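Local coordinates for piwi domain-containing protein (Vanderwaltozyma polyspora, PDB 5THE), which probably binds RNA as a budding yeast Argonaute, this piece being its C-terminal lobe with the Piwi domain, at residues A[287-301]-A[319-331]. Residues are numbered along the deposited sequence; the frame is centred on the assembly and turned at random.
Sequences LVGSYDDKFTQFPGD and LMLNRLKIYQKHN
Arg323 and Asp301 form a salt bridge at one end of a helix-on-sheet contact in the Piwi domain, and a ring stack of Tyr291 on His330 closes the other. Helix 320-329 runs nearly parallel to strand 287-289, 13° between their directions, over one face of the hairpin that this strand forms with strand 300-305, in the RNase H-like part of the fold. Arginine suits its place because a long chain, bent at its second and third torsions, can lie over the strands, where a side chain on Gly289 would run into its CD. Its guanidinium has Gly300 CA and Leu287 O over one face and Asp301 OD2 at its edge, in plane. Arg323 NH1 donates to Asp301 OD2 at 2.9 Å, nearly straight at 176°, though from above the carboxylate plane. Asn322 ND2 reaches Asp301 OD2 at 2.8 Å from the opposite face, while OD1 pairs with Lys543. Leu287 CD2 packs on Leu319 CB at 3.7 Å. One water accepts from Arg323 NE within bonding reach of Gly289 O; another sits between Arg323 O and Ser290 O. Farther along, Ile326 CG2 presses against Tyr291 CD2 at 3.4 Å, and its CD1 meets the Pro299 ring. His330 lies face to face with Tyr291, centroids 3.7 Å apart and planes at 13°; its ND1 donates to Ile326 O in the ring plane, which fixes the imidazole's rotation. The two N-H groups of Asn331 ND2 let it serve Tyr327 O and, by a more bent bond, Tyr291 O. A leucine in place of Arg323 would probably leave the buried Asp301 carboxylate short of one positive partner. With Lys543 as second cation, that carboxylate is likely to stay ionised, so charge anchors one end of the helix and stacking the other.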
ATOM      1  N   LEU A 287       6.808   5.613  -6.375  1.00 21.56           N
ATOM      2  CA  LEU A 287       6.693   4.460  -7.255  1.00 20.71           C
ATOM      3  C   LEU A 287       7.086   3.239  -6.442  1.00 23.76           C
ATOM      4  O   LEU A 287       8.228   3.151  -5.989  1.00 27.87           O
ATOM      5  CB  LEU A 287       7.596   4.594  -8.492  1.00 17.56           C
ATOM      6  CG  LEU A 287       7.529   3.393  -9.437  1.00 23.12           C
ATOM      7  CD1 LEU A 287       6.155   3.325 -10.106  1.00 19.54           C
ATOM      8  CD2 LEU A 287       8.676   3.380 -10.488  1.00 20.99           C
ATOM      9  N   VAL A 288       6.140   2.316  -6.236  1.00 21.00           N
ATOM     10  CA  VAL A 288       6.413   1.066  -5.541  1.00 20.83           C
ATOM     11  C   VAL A 288       6.370  -0.047  -6.568  1.00 23.61           C
ATOM     12  O   VAL A 288       5.759   0.079  -7.634  1.00 18.53           O
ATOM     13  CB  VAL A 288       5.421   0.778  -4.392  1.00 21.00           C
ATOM     14  CG1 VAL A 288       5.450   1.899  -3.341  1.00 21.96           C
ATOM     15  CG2 VAL A 288       4.010   0.594  -4.943  1.00 19.60           C
ATOM     16  N   GLY A 289       7.029  -1.155  -6.239  1.00 20.45           N
ATOM     17  CA  GLY A 289       7.043  -2.283  -7.148  1.00 22.50           C
ATOM     18  C   GLY A 289       7.163  -3.625  -6.457  1.00 23.19           C
ATOM     19  O   GLY A 289       7.821  -3.748  -5.421  1.00 25.66           O
ATOM     20  N   SER A 290       6.511  -4.637  -7.029  1.00 24.07           N
ATOM     21  CA  SER A 290       6.643  -5.998  -6.547  1.00 22.10           C
ATOM     22  C   SER A 290       7.994  -6.566  -6.961  1.00 25.69           C
ATOM     23  O   SER A 290       8.704  -5.994  -7.794  1.00 23.53           O
ATOM     24  CB  SER A 290       5.522  -6.862  -7.105  1.00 22.34           C
ATOM     25  OG  SER A 290       5.641  -6.945  -8.517  1.00 23.94           O
ATOM     26  N   TYR A 291       8.350  -7.720  -6.393  1.00 25.69           N
ATOM     27  CA  TYR A 291       9.576  -8.365  -6.832  1.00 23.62           C
ATOM     28  C   TYR A 291       9.524  -9.879  -6.940  1.00 23.10           C
ATOM     29  O   TYR A 291      10.551 -10.467  -7.281  1.00 27.22           O
ATOM     30  CB  TYR A 291      10.760  -7.970  -5.928  1.00 29.47           C
ATOM     31  CG  TYR A 291      10.655  -8.311  -4.452  1.00 20.37           C
ATOM     32  CD1 TYR A 291      10.499  -9.626  -4.013  1.00 23.52           C
ATOM     33  CD2 TYR A 291      10.782  -7.323  -3.497  1.00 23.33           C
ATOM     34  CE1 TYR A 291      10.446  -9.924  -2.663  1.00 25.78           C
ATOM     35  CE2 TYR A 291      10.741  -7.618  -2.151  1.00 26.15           C
ATOM     36  CZ  TYR A 291      10.571  -8.913  -1.743  1.00 30.44           C
ATOM     37  OH  TYR A 291      10.516  -9.179  -0.400  1.00 38.40           O
ATOM     38  N   ASP A 292       8.394 -10.536  -6.676  1.00 21.15           N
ATOM     39  CA  ASP A 292       8.329 -11.967  -6.942  1.00 27.34           C
ATOM     40  C   ASP A 292       6.886 -12.352  -7.256  1.00 33.22           C
ATOM     41  O   ASP A 292       6.023 -11.493  -7.472  1.00 25.61           O
ATOM     42  CB  ASP A 292       8.932 -12.782  -5.788  1.00 27.25           C
ATOM     43  CG  ASP A 292       8.174 -12.641  -4.477  1.00 28.12           C
ATOM     44  OD1 ASP A 292       7.020 -12.171  -4.454  1.00 30.80           O
ATOM     45  OD2 ASP A 292       8.762 -13.024  -3.441  1.00 31.87           O
ATOM     46  N   ASP A 293       6.626 -13.654  -7.271  1.00 28.14           N
ATOM     47  CA  ASP A 293       5.314 -14.164  -7.633  1.00 26.27           C
ATOM     48  C   ASP A 293       4.355 -14.228  -6.450  1.00 24.90           C
ATOM     49  O   ASP A 293       3.252 -14.751  -6.594  1.00 26.40           O
ATOM     50  CB  ASP A 293       5.453 -15.540  -8.309  1.00 26.86           C
ATOM     51  CG  ASP A 293       6.029 -16.616  -7.389  1.00 35.42           C
ATOM     52  OD1 ASP A 293       6.436 -16.319  -6.249  1.00 36.35           O
ATOM     53  OD2 ASP A 293       6.083 -17.780  -7.832  1.00 44.34           O
ATOM     54  N   LYS A 294       4.735 -13.694  -5.291  1.00 24.26           N
ATOM     55  CA  LYS A 294       3.816 -13.625  -4.158  1.00 24.47           C
ATOM     56  C   LYS A 294       3.170 -12.254  -3.985  1.00 23.64           C
ATOM     57  O   LYS A 294       2.076 -12.170  -3.418  1.00 25.25           O
ATOM     58  CB  LYS A 294       4.542 -14.017  -2.862  1.00 25.12           C
ATOM     59  CG  LYS A 294       5.160 -15.405  -2.901  1.00 29.46           C
ATOM     60  CD  LYS A 294       4.118 -16.440  -3.354  1.00 32.68           C
ATOM     61  CE  LYS A 294       4.708 -17.849  -3.448  1.00 37.54           C
ATOM     62  NZ  LYS A 294       3.650 -18.824  -3.875  1.00 43.65           N
ATOM     63  N   PHE A 295       3.827 -11.178  -4.441  1.00 21.95           N
ATOM     64  CA  PHE A 295       3.255  -9.823  -4.458  1.00 23.59           C
ATOM     65  C   PHE A 295       2.922  -9.326  -3.056  1.00 26.41           C
ATOM     66  O   PHE A 295       2.002  -8.532  -2.841  1.00 29.93           O
ATOM     67  CB  PHE A 295       2.044  -9.759  -5.380  1.00 20.95           C
ATOM     68  CG  PHE A 295       2.357 -10.238  -6.756  1.00 22.94           C
ATOM     69  CD1 PHE A 295       2.968  -9.386  -7.672  1.00 22.55           C
ATOM     70  CD2 PHE A 295       2.115 -11.560  -7.109  1.00 19.91           C
ATOM     71  CE1 PHE A 295       3.287  -9.834  -8.942  1.00 26.75           C
ATOM     72  CE2 PHE A 295       2.448 -12.042  -8.384  1.00 26.35           C
ATOM     73  CZ  PHE A 295       3.029 -11.189  -9.304  1.00 24.49           C
ATOM     74  N   THR A 296       3.716  -9.772  -2.116  1.00 25.00           N
ATOM     75  CA  THR A 296       3.558  -9.497  -0.703  1.00 24.31           C
ATOM     76  C   THR A 296       4.374  -8.295  -0.254  1.00 23.72           C
ATOM     77  O   THR A 296       4.074  -7.687   0.787  1.00 26.55           O
ATOM     78  CB  THR A 296       3.977 -10.777   0.026  1.00 31.32           C
ATOM     79  OG1 THR A 296       2.812 -11.592   0.267  1.00 31.40           O
ATOM     80  CG2 THR A 296       4.716 -10.478   1.256  1.00 40.53           C
ATOM     81  N   GLN A 297       5.387  -7.930  -1.032  1.00 24.92           N
ATOM     82  CA  GLN A 297       6.340  -6.884  -0.681  1.00 26.47           C
ATOM     83  C   GLN A 297       6.427  -5.891  -1.829  1.00 26.88           C
ATOM     84  O   GLN A 297       6.675  -6.285  -2.978  1.00 26.29           O
ATOM     85  CB  GLN A 297       7.702  -7.495  -0.396  1.00 19.91           C
ATOM     86  CG  GLN A 297       7.771  -8.214   0.937  1.00 25.32           C
ATOM     87  CD  GLN A 297       7.928  -7.232   2.089  1.00 28.09           C
ATOM     88  OE1 GLN A 297       8.418  -6.112   1.893  1.00 25.64           O
ATOM     89  NE2 GLN A 297       7.509  -7.640   3.294  1.00 22.59           N
ATOM     90  N   PHE A 298       6.214  -4.613  -1.521  1.00 22.63           N
ATOM     91  CA  PHE A 298       6.257  -3.532  -2.506  1.00 24.25           C
ATOM     92  C   PHE A 298       7.159  -2.402  -2.015  1.00 23.50           C
ATOM     93  O   PHE A 298       6.675  -1.324  -1.653  1.00 21.57           O
ATOM     94  CB  PHE A 298       4.859  -2.979  -2.793  1.00 20.85           C
ATOM     95  CG  PHE A 298       4.062  -3.802  -3.759  1.00 28.93           C
ATOM     96  CD1 PHE A 298       3.433  -4.971  -3.343  1.00 24.25           C
ATOM     97  CD2 PHE A 298       3.919  -3.400  -5.084  1.00 23.59           C
ATOM     98  CE1 PHE A 298       2.693  -5.729  -4.227  1.00 26.86           C
ATOM     99  CE2 PHE A 298       3.165  -4.165  -5.982  1.00 23.04           C
ATOM    100  CZ  PHE A 298       2.564  -5.330  -5.554  1.00 24.53           C
ATOM    101  N   PRO A 299       8.475  -2.605  -2.001  1.00 24.31           N
ATOM    102  CA  PRO A 299       9.368  -1.474  -1.723  1.00 21.52           C
ATOM    103  C   PRO A 299       9.240  -0.457  -2.842  1.00 22.37           C
ATOM    104  O   PRO A 299       8.788  -0.766  -3.945  1.00 22.61           O
ATOM    105  CB  PRO A 299      10.770  -2.090  -1.674  1.00 19.88           C
ATOM    106  CG  PRO A 299      10.666  -3.390  -2.418  1.00 24.86           C
ATOM    107  CD  PRO A 299       9.202  -3.843  -2.335  1.00 20.96           C
ATOM    108  N   GLY A 300       9.622   0.781  -2.534  1.00 25.00           N
ATOM    109  CA  GLY A 300       9.418   1.866  -3.471  1.00 24.44           C
ATOM    110  C   GLY A 300      10.408   2.986  -3.270  1.00 26.44           C
ATOM    111  O   GLY A 300      11.224   2.982  -2.349  1.00 26.27           O
ATOM    112  N   ASP A 301      10.333   3.945  -4.177  1.00 27.43           N
ATOM    113  CA  ASP A 301      11.100   5.169  -4.084  1.00 26.18           C
ATOM    114  C   ASP A 301      10.154   6.348  -4.226  1.00 24.65           C
ATOM    115  O   ASP A 301       9.062   6.223  -4.777  1.00 23.32           O
ATOM    116  CB  ASP A 301      12.193   5.222  -5.151  1.00 27.08           C
ATOM    117  CG  ASP A 301      13.355   4.324  -4.819  1.00 30.00           C
ATOM    118  OD1 ASP A 301      13.937   4.494  -3.726  1.00 30.51           O
ATOM    119  OD2 ASP A 301      13.673   3.439  -5.640  1.00 36.97           O
ATOM    120  N   LEU A 319      12.886   6.307 -11.329  1.00 35.43           N
ATOM    121  CA  LEU A 319      12.562   5.432 -10.203  1.00 30.42           C
ATOM    122  C   LEU A 319      12.484   3.958 -10.589  1.00 34.27           C
ATOM    123  O   LEU A 319      12.310   3.111  -9.702  1.00 32.54           O
ATOM    124  CB  LEU A 319      11.236   5.868  -9.575  1.00 27.37           C
ATOM    125  CG  LEU A 319      11.146   7.340  -9.173  1.00 28.15           C
ATOM    126  CD1 LEU A 319       9.829   7.642  -8.490  1.00 28.80           C
ATOM    127  CD2 LEU A 319      12.305   7.691  -8.268  1.00 32.15           C
ATOM    128  N   MET A 320      12.611   3.624 -11.873  1.00 29.06           N
ATOM    129  CA  MET A 320      12.511   2.230 -12.275  1.00 29.22           C
ATOM    130  C   MET A 320      13.749   1.429 -11.907  1.00 25.73           C
ATOM    131  O   MET A 320      13.644   0.211 -11.758  1.00 28.24           O
ATOM    132  CB  MET A 320      12.252   2.130 -13.778  1.00 28.64           C
ATOM    133  CG  MET A 320      10.826   2.467 -14.174  1.00 27.15           C
ATOM    134  SD  MET A 320       9.624   1.235 -13.586  1.00 27.86           S
ATOM    135  CE  MET A 320      10.243  -0.308 -14.283  1.00 22.74           C
ATOM    136  N   LEU A 321      14.905   2.080 -11.743  1.00 27.27           N
ATOM    137  CA  LEU A 321      16.160   1.347 -11.594  1.00 29.27           C
ATOM    138  C   LEU A 321      16.106   0.388 -10.408  1.00 27.95           C
ATOM    139  O   LEU A 321      16.451  -0.796 -10.532  1.00 34.01           O
ATOM    140  CB  LEU A 321      17.333   2.319 -11.450  1.00 28.70           C
ATOM    141  CG  LEU A 321      18.717   1.721 -11.146  1.00 30.56           C
ATOM    142  CD1 LEU A 321      19.118   0.644 -12.161  1.00 30.57           C
ATOM    143  CD2 LEU A 321      19.784   2.800 -11.074  1.00 29.29           C
ATOM    144  N   ASN A 322      15.653   0.878  -9.256  1.00 24.96           N
ATOM    145  CA  ASN A 322      15.547   0.017  -8.082  1.00 28.73           C
ATOM    146  C   ASN A 322      14.453  -1.026  -8.231  1.00 25.19           C
ATOM    147  O   ASN A 322      14.591  -2.134  -7.703  1.00 26.12           O
ATOM    148  CB  ASN A 322      15.299   0.854  -6.828  1.00 31.43           C
ATOM    149  CG  ASN A 322      16.524   1.609  -6.405  1.00 32.67           C
ATOM    150  OD1 ASN A 322      17.632   1.229  -6.764  1.00 31.27           O
ATOM    151  ND2 ASN A 322      16.339   2.690  -5.654  1.00 28.52           N
ATOM    152  N   ARG A 323      13.344  -0.695  -8.900  1.00 26.21           N
ATOM    153  CA  ARG A 323      12.343  -1.729  -9.160  1.00 24.46           C
ATOM    154  C   ARG A 323      12.976  -2.902  -9.892  1.00 26.15           C
ATOM    155  O   ARG A 323      12.724  -4.066  -9.558  1.00 24.69           O
ATOM    156  CB  ARG A 323      11.171  -1.173  -9.973  1.00 25.51           C
ATOM    157  CG  ARG A 323      10.735   0.247  -9.588  1.00 23.56           C
ATOM    158  CD  ARG A 323       9.838   0.256  -8.365  1.00 21.99           C
ATOM    159  NE  ARG A 323      10.513  -0.130  -7.125  1.00 24.12           N
ATOM    160  CZ  ARG A 323      11.386   0.646  -6.492  1.00 26.04           C
ATOM    161  NH1 ARG A 323      11.704   1.825  -7.008  1.00 27.13           N
ATOM    162  NH2 ARG A 323      11.948   0.244  -5.361  1.00 21.66           N
ATOM    163  N   LEU A 324      13.826  -2.611 -10.882  1.00 21.24           N
ATOM    164  CA  LEU A 324      14.460  -3.685 -11.643  1.00 23.76           C
ATOM    165  C   LEU A 324      15.501  -4.416 -10.808  1.00 24.96           C
ATOM    166  O   LEU A 324      15.563  -5.649 -10.830  1.00 25.13           O
ATOM    167  CB  LEU A 324      15.102  -3.122 -12.908  1.00 26.71           C
ATOM    168  CG  LEU A 324      14.166  -2.540 -13.970  1.00 29.21           C
ATOM    169  CD1 LEU A 324      14.978  -1.990 -15.132  1.00 26.01           C
ATOM    170  CD2 LEU A 324      13.220  -3.606 -14.438  1.00 24.62           C
ATOM    171  N   LYS A 325      16.330  -3.670 -10.073  1.00 21.40           N
ATOM    172  CA  LYS A 325      17.384  -4.286  -9.272  1.00 23.83           C
ATOM    173  C   LYS A 325      16.808  -5.246  -8.245  1.00 19.90           C
ATOM    174  O   LYS A 325      17.307  -6.362  -8.072  1.00 26.06           O
ATOM    175  CB  LYS A 325      18.210  -3.210  -8.561  1.00 24.25           C
ATOM    176  CG  LYS A 325      19.262  -2.523  -9.415  1.00 30.50           C
ATOM    177  CD  LYS A 325      19.903  -1.372  -8.619  1.00 33.89           C
ATOM    178  CE  LYS A 325      21.195  -0.907  -9.245  1.00 40.62           C
ATOM    179  NZ  LYS A 325      21.864   0.165  -8.441  1.00 37.10           N
ATOM    180  N   ILE A 326      15.775  -4.813  -7.529  1.00 24.81           N
ATOM    181  CA  ILE A 326      15.193  -5.656  -6.497  1.00 31.01           C
ATOM    182  C   ILE A 326      14.520  -6.863  -7.125  1.00 26.62           C
ATOM    183  O   ILE A 326      14.676  -7.998  -6.654  1.00 22.47           O
ATOM    184  CB  ILE A 326      14.211  -4.847  -5.630  1.00 31.73           C
ATOM    185  CG1 ILE A 326      14.949  -3.673  -4.975  1.00 26.07           C
ATOM    186  CG2 ILE A 326      13.590  -5.756  -4.575  1.00 27.43           C
ATOM    187  CD1 ILE A 326      14.037  -2.695  -4.234  1.00 28.35           C
ATOM    188  N   TYR A 327      13.763  -6.642  -8.204  1.00 18.46           N
ATOM    189  CA  TYR A 327      13.148  -7.767  -8.896  1.00 20.67           C
ATOM    190  C   TYR A 327      14.203  -8.792  -9.281  1.00 23.19           C
ATOM    191  O   TYR A 327      14.023 -10.004  -9.089  1.00 22.54           O
ATOM    192  CB  TYR A 327      12.408  -7.282 -10.140  1.00 23.48           C
ATOM    193  CG  TYR A 327      11.745  -8.396 -10.928  1.00 26.77           C
ATOM    194  CD1 TYR A 327      12.488  -9.230 -11.773  1.00 23.66           C
ATOM    195  CD2 TYR A 327      10.379  -8.609 -10.831  1.00 22.54           C
ATOM    196  CE1 TYR A 327      11.878 -10.242 -12.502  1.00 22.99           C
ATOM    197  CE2 TYR A 327       9.758  -9.625 -11.544  1.00 27.59           C
ATOM    198  CZ  TYR A 327      10.512 -10.430 -12.379  1.00 22.66           C
ATOM    199  OH  TYR A 327       9.886 -11.422 -13.087  1.00 24.80           O
ATOM    200  N   GLN A 328      15.313  -8.311  -9.847  1.00 23.74           N
ATOM    201  CA  GLN A 328      16.341  -9.212 -10.354  1.00 26.32           C
ATOM    202  C   GLN A 328      16.939 -10.069  -9.241  1.00 26.28           C
ATOM    203  O   GLN A 328      17.214 -11.261  -9.448  1.00 23.80           O
ATOM    204  CB  GLN A 328      17.426  -8.401 -11.053  1.00 21.91           C
ATOM    205  CG  GLN A 328      18.606  -9.246 -11.508  1.00 25.55           C
ATOM    206  CD  GLN A 328      19.588  -8.434 -12.295  1.00 27.11           C
ATOM    207  OE1 GLN A 328      19.979  -7.344 -11.877  1.00 27.19           O
ATOM    208  NE2 GLN A 328      19.939  -8.923 -13.478  1.00 25.38           N
ATOM    209  N   LYS A 329      17.151  -9.480  -8.056  1.00 25.87           N
ATOM    210  CA  LYS A 329      17.727 -10.238  -6.943  1.00 27.68           C
ATOM    211  C   LYS A 329      16.831 -11.393  -6.522  1.00 27.97           C
ATOM    212  O   LYS A 329      17.328 -12.422  -6.054  1.00 37.21           O
ATOM    213  CB  LYS A 329      17.981  -9.326  -5.741  1.00 29.45           C
ATOM    214  CG  LYS A 329      18.962  -8.192  -5.994  1.00 45.76           C
ATOM    215  CD  LYS A 329      19.292  -7.465  -4.687  1.00 58.47           C
ATOM    216  CE  LYS A 329      19.577  -5.977  -4.900  1.00 66.18           C
ATOM    217  NZ  LYS A 329      20.806  -5.719  -5.701  1.00 64.17           N
ATOM    218  N   HIS A 330      15.521 -11.261  -6.702  1.00 26.23           N
ATOM    219  CA  HIS A 330      14.581 -12.289  -6.281  1.00 24.62           C
ATOM    220  C   HIS A 330      14.181 -13.244  -7.400  1.00 26.21           C
ATOM    221  O   HIS A 330      13.370 -14.142  -7.162  1.00 29.98           O
ATOM    222  CB  HIS A 330      13.327 -11.631  -5.677  1.00 26.20           C
ATOM    223  CG  HIS A 330      13.572 -11.029  -4.329  1.00 28.45           C
ATOM    224  ND1 HIS A 330      14.065  -9.751  -4.160  1.00 28.18           N
ATOM    225  CD2 HIS A 330      13.444 -11.551  -3.086  1.00 26.53           C
ATOM    226  CE1 HIS A 330      14.201  -9.503  -2.868  1.00 24.73           C
ATOM    227  NE2 HIS A 330      13.831 -10.577  -2.196  1.00 26.00           N
ATOM    228  N   ASN A 331      14.711 -13.073  -8.607  1.00 28.81           N
ATOM    229  CA  ASN A 331      14.358 -13.934  -9.728  1.00 32.70           C
ATOM    230  C   ASN A 331      15.614 -14.410 -10.463  1.00 25.63           C
ATOM    231  O   ASN A 331      15.675 -14.444 -11.702  1.00 24.82           O
ATOM    232  CB  ASN A 331      13.368 -13.220 -10.648  1.00 28.77           C
ATOM    233  CG  ASN A 331      12.032 -12.947  -9.954  1.00 28.36           C
ATOM    234  OD1 ASN A 331      11.158 -13.818  -9.921  1.00 29.66           O
ATOM    235  ND2 ASN A 331      11.878 -11.750  -9.380  1.00 18.68           N
TER
HETATM  236  O   HOH W   1      10.517  -2.645  -5.832  1.00 26.77           O
HETATM  237  O   HOH W   2      10.860  -4.453  -7.530  1.00 29.83           O
HETATM  238  O   HOH W   3       9.567 -14.916  -8.146  1.00 31.06           O
HETATM  239  O   HOH W   4      13.813   1.361  -3.607  1.00 28.63           O
HETATM  240  O   HOH W   5      15.126   3.601  -8.727  1.00 34.14           O